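Local coordinates for protein fructose-1,6-bisphosphatase/inositol-1-monophosphatase (Thermotoga maritima, PDB 2P3N) that dephosphorylates inositol 1-phosphate, fructose 1,6-bisphosphate and several other phosphate esters in a magnesium-dependent reaction, working as a homotetramer, at residues H89-V101 with K107-T119. Numbering follows the deposited sequence.
Sequences HGLPNFSISLAYV and KLGVVHAPALNET
With chi1 at 67°, F94 sets its CG between the backbone N and the carbonyl carbon, which swings the ring over to P114 and A115 at the open end of a beta hairpin in the large mixed sheet of the inositol monophosphatase fold. There CE1 lies 3.7 Å from P114 CG, while CE2 meets the A115 methyl. A water sits above the ring centre on one face, donating to P92 O and F94 O and accepting from A115 N at 2.7 Å, so that it ties the two segments together where direct strand pairing has ended. An alanine in place of F94 would probably open a gap beside P114 and A115 and leave this water without its aromatic floor. Next to it, P92 CB packs against both A115 CB and L116 CD2, and L116 meets its counterpart in a second subunit.

Strands 95-101 and 107-113 run antiparallel, with I96 and H112, and L98 and V110, as hydrogen-bonded pairs; L98 N reaches V110 O at 3.0 Å. V110 also brings CG1 against L98 CB, on the face covered by helix 2-21. The other face bears S97, A99 and V111, all against helix 199-211. V111 CG1, anti to the backbone N (chi1 180°), lies 3.6 Å from S95 OG, which is itself hydrogen-bonded to the hydroxyl of S176. Through S97, which lies beside the magnesium ligand D79, this face leads toward the active site; S95 is a neighbour of D82, which probably binds substrate.

At the far end K107 and L108 both face Y100 in a classic beta bulge: K107 N donates to Y100 O at 2.9 Å, tilted 25° from the carbonyl plane, whereas L108 N makes only a weak bond to that oxygen.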
# COMPACT_ATOMS: atom_id res chain seq x y z
N HIS A 89 13.52 15.44 -1.45
CA HIS A 89 12.43 16.34 -1.11
C HIS A 89 11.19 15.64 -0.60
O HIS A 89 10.30 16.28 -0.03
CB HIS A 89 12.09 17.23 -2.30
CG HIS A 89 13.09 18.32 -2.54
ND1 HIS A 89 12.76 19.65 -2.54
CD2 HIS A 89 14.43 18.26 -2.75
CE1 HIS A 89 13.84 20.37 -2.75
NE2 HIS A 89 14.87 19.56 -2.88
N GLY A 90 11.14 14.33 -0.79
CA GLY A 90 10.00 13.58 -0.30
C GLY A 90 8.98 13.20 -1.35
O GLY A 90 7.89 12.76 -1.00
N LEU A 91 9.31 13.40 -2.62
CA LEU A 91 8.39 13.02 -3.69
C LEU A 91 8.52 11.53 -3.93
O LEU A 91 9.63 10.99 -3.91
CB LEU A 91 8.69 13.77 -4.97
CG LEU A 91 8.21 15.22 -4.95
CD1 LEU A 91 8.80 15.99 -6.13
CD2 LEU A 91 6.70 15.23 -4.97
N PRO A 92 7.39 10.85 -4.16
CA PRO A 92 7.38 9.40 -4.40
C PRO A 92 7.99 8.87 -5.70
O PRO A 92 8.22 7.67 -5.83
CB PRO A 92 5.90 9.04 -4.27
CG PRO A 92 5.20 10.31 -4.69
CD PRO A 92 6.02 11.38 -4.02
N ASN A 93 8.28 9.76 -6.65
CA ASN A 93 8.84 9.31 -7.93
C ASN A 93 10.34 9.06 -7.97
O ASN A 93 11.10 9.80 -8.60
CB ASN A 93 8.45 10.26 -9.07
CG ASN A 93 6.97 10.18 -9.41
OD1 ASN A 93 6.13 10.73 -8.71
ND2 ASN A 93 6.65 9.48 -10.48
N PHE A 94 10.76 8.01 -7.29
CA PHE A 94 12.16 7.61 -7.30
C PHE A 94 12.13 6.09 -7.35
O PHE A 94 11.14 5.47 -6.98
CB PHE A 94 12.89 8.14 -6.06
CG PHE A 94 12.44 7.53 -4.77
CD1 PHE A 94 13.06 6.39 -4.27
CD2 PHE A 94 11.40 8.11 -4.04
CE1 PHE A 94 12.66 5.83 -3.07
CE2 PHE A 94 10.99 7.55 -2.82
CZ PHE A 94 11.63 6.41 -2.34
N SER A 95 13.21 5.49 -7.85
CA SER A 95 13.28 4.04 -7.96
C SER A 95 14.70 3.50 -7.90
O SER A 95 15.67 4.26 -7.86
CB SER A 95 12.63 3.62 -9.28
OG SER A 95 13.18 4.34 -10.37
N ILE A 96 14.79 2.18 -7.88
CA ILE A 96 16.07 1.47 -7.87
C ILE A 96 16.08 0.71 -9.18
O ILE A 96 15.11 0.06 -9.54
CB ILE A 96 16.17 0.44 -6.74
CG1 ILE A 96 15.81 1.07 -5.39
CG2 ILE A 96 17.59 -0.08 -6.67
CD1 ILE A 96 15.93 0.07 -4.22
N SER A 97 17.19 0.77 -9.90
CA SER A 97 17.23 0.07 -11.17
C SER A 97 18.38 -0.93 -11.25
O SER A 97 19.49 -0.68 -10.78
CB SER A 97 17.33 1.09 -12.30
OG SER A 97 16.94 0.51 -13.53
N LEU A 98 18.07 -2.10 -11.83
CA LEU A 98 19.04 -3.18 -12.00
C LEU A 98 18.87 -3.86 -13.35
O LEU A 98 17.86 -4.52 -13.59
CB LEU A 98 18.88 -4.24 -10.90
CG LEU A 98 19.95 -5.34 -10.94
CD1 LEU A 98 21.33 -4.71 -10.71
CD2 LEU A 98 19.69 -6.39 -9.88
N ALA A 99 19.86 -3.70 -14.23
CA ALA A 99 19.82 -4.34 -15.53
C ALA A 99 20.99 -5.31 -15.61
O ALA A 99 22.05 -5.04 -15.06
CB ALA A 99 19.95 -3.30 -16.65
N TYR A 100 20.78 -6.46 -16.25
CA TYR A 100 21.86 -7.42 -16.43
C TYR A 100 22.20 -7.51 -17.91
O TYR A 100 21.49 -8.14 -18.69
CB TYR A 100 21.51 -8.81 -15.91
CG TYR A 100 22.62 -9.79 -16.24
CD1 TYR A 100 23.88 -9.67 -15.63
CD2 TYR A 100 22.45 -10.78 -17.21
CE1 TYR A 100 24.94 -10.50 -16.00
CE2 TYR A 100 23.49 -11.61 -17.59
CZ TYR A 100 24.73 -11.47 -16.98
OH TYR A 100 25.77 -12.28 -17.38
N VAL A 101 23.30 -6.88 -18.27
CA VAL A 101 23.79 -6.83 -19.63
C VAL A 101 24.78 -7.95 -19.88
O VAL A 101 25.70 -8.18 -19.09
CB VAL A 101 24.48 -5.47 -19.88
CG1 VAL A 101 24.79 -5.29 -21.33
CG2 VAL A 101 23.60 -4.36 -19.38
N LYS A 107 19.78 -8.30 -20.98
CA LYS A 107 19.04 -9.56 -20.91
C LYS A 107 17.94 -9.53 -19.85
O LYS A 107 17.02 -10.34 -19.87
CB LYS A 107 20.00 -10.72 -20.59
CG LYS A 107 21.11 -10.92 -21.61
CD LYS A 107 20.53 -11.02 -23.03
CE LYS A 107 21.63 -10.95 -24.09
NZ LYS A 107 21.09 -10.98 -25.49
N LEU A 108 18.03 -8.57 -18.93
CA LEU A 108 17.08 -8.47 -17.84
C LEU A 108 17.04 -7.05 -17.31
O LEU A 108 18.05 -6.35 -17.28
CB LEU A 108 17.54 -9.44 -16.74
CG LEU A 108 16.86 -9.65 -15.39
CD1 LEU A 108 17.60 -10.76 -14.68
CD2 LEU A 108 16.87 -8.38 -14.55
N GLY A 109 15.86 -6.61 -16.88
CA GLY A 109 15.72 -5.28 -16.34
C GLY A 109 14.66 -5.23 -15.25
O GLY A 109 13.63 -5.89 -15.35
N VAL A 110 14.91 -4.47 -14.20
CA VAL A 110 13.93 -4.35 -13.14
C VAL A 110 14.02 -2.95 -12.55
O VAL A 110 15.12 -2.43 -12.31
CB VAL A 110 14.12 -5.44 -12.05
CG1 VAL A 110 15.58 -5.64 -11.77
CG2 VAL A 110 13.38 -5.04 -10.78
N VAL A 111 12.86 -2.32 -12.37
CA VAL A 111 12.77 -0.97 -11.80
C VAL A 111 11.81 -1.08 -10.62
O VAL A 111 10.70 -1.61 -10.77
CB VAL A 111 12.22 0.07 -12.83
CG1 VAL A 111 12.13 1.45 -12.20
CG2 VAL A 111 13.11 0.12 -14.04
N HIS A 112 12.21 -0.59 -9.46
CA HIS A 112 11.35 -0.67 -8.29
C HIS A 112 11.16 0.68 -7.58
O HIS A 112 12.07 1.17 -6.91
CB HIS A 112 11.88 -1.71 -7.30
CG HIS A 112 11.08 -1.79 -6.03
ND1 HIS A 112 9.75 -2.16 -6.01
CD2 HIS A 112 11.42 -1.53 -4.74
CE1 HIS A 112 9.31 -2.11 -4.77
NE2 HIS A 112 10.29 -1.73 -3.98
N ALA A 113 9.97 1.26 -7.74
CA ALA A 113 9.63 2.53 -7.11
C ALA A 113 9.06 2.13 -5.76
O ALA A 113 7.92 1.70 -5.65
CB ALA A 113 8.60 3.27 -7.92
N PRO A 114 9.87 2.28 -4.70
CA PRO A 114 9.52 1.94 -3.31
C PRO A 114 8.27 2.60 -2.73
O PRO A 114 7.37 1.91 -2.25
CB PRO A 114 10.78 2.32 -2.53
CG PRO A 114 11.89 2.27 -3.58
CD PRO A 114 11.22 2.89 -4.77
N ALA A 115 8.20 3.92 -2.77
CA ALA A 115 7.05 4.63 -2.21
C ALA A 115 5.76 4.35 -2.95
O ALA A 115 4.68 4.63 -2.45
CB ALA A 115 7.32 6.15 -2.20
N LEU A 116 5.86 3.78 -4.15
CA LEU A 116 4.67 3.51 -4.92
C LEU A 116 4.30 2.05 -4.93
O LEU A 116 3.19 1.70 -5.31
CB LEU A 116 4.86 3.98 -6.37
CG LEU A 116 5.21 5.44 -6.67
CD1 LEU A 116 5.29 5.63 -8.18
CD2 LEU A 116 4.15 6.37 -6.09
N ASN A 117 5.23 1.20 -4.50
CA ASN A 117 5.04 -0.24 -4.51
C ASN A 117 4.80 -0.73 -5.94
O ASN A 117 3.94 -1.56 -6.21
CB ASN A 117 3.88 -0.64 -3.61
CG ASN A 117 4.29 -0.77 -2.17
OD1 ASN A 117 5.08 -1.65 -1.82
ND2 ASN A 117 3.79 0.12 -1.33
N GLU A 118 5.59 -0.19 -6.86
CA GLU A 118 5.49 -0.57 -8.25
C GLU A 118 6.79 -1.23 -8.66
O GLU A 118 7.86 -0.66 -8.50
CB GLU A 118 5.26 0.66 -9.11
CG GLU A 118 4.00 1.40 -8.75
CD GLU A 118 3.74 2.56 -9.67
OE1 GLU A 118 2.55 2.95 -9.79
OE2 GLU A 118 4.71 3.09 -10.27
N THR A 119 6.68 -2.45 -9.17
CA THR A 119 7.85 -3.18 -9.61
C THR A 119 7.62 -3.60 -11.05
O THR A 119 6.84 -4.51 -11.34
CB THR A 119 8.13 -4.44 -8.75
OG1 THR A 119 8.07 -4.11 -7.35
CG2 THR A 119 9.54 -4.97 -9.06
O HOH W 1 9.15 5.21 -4.98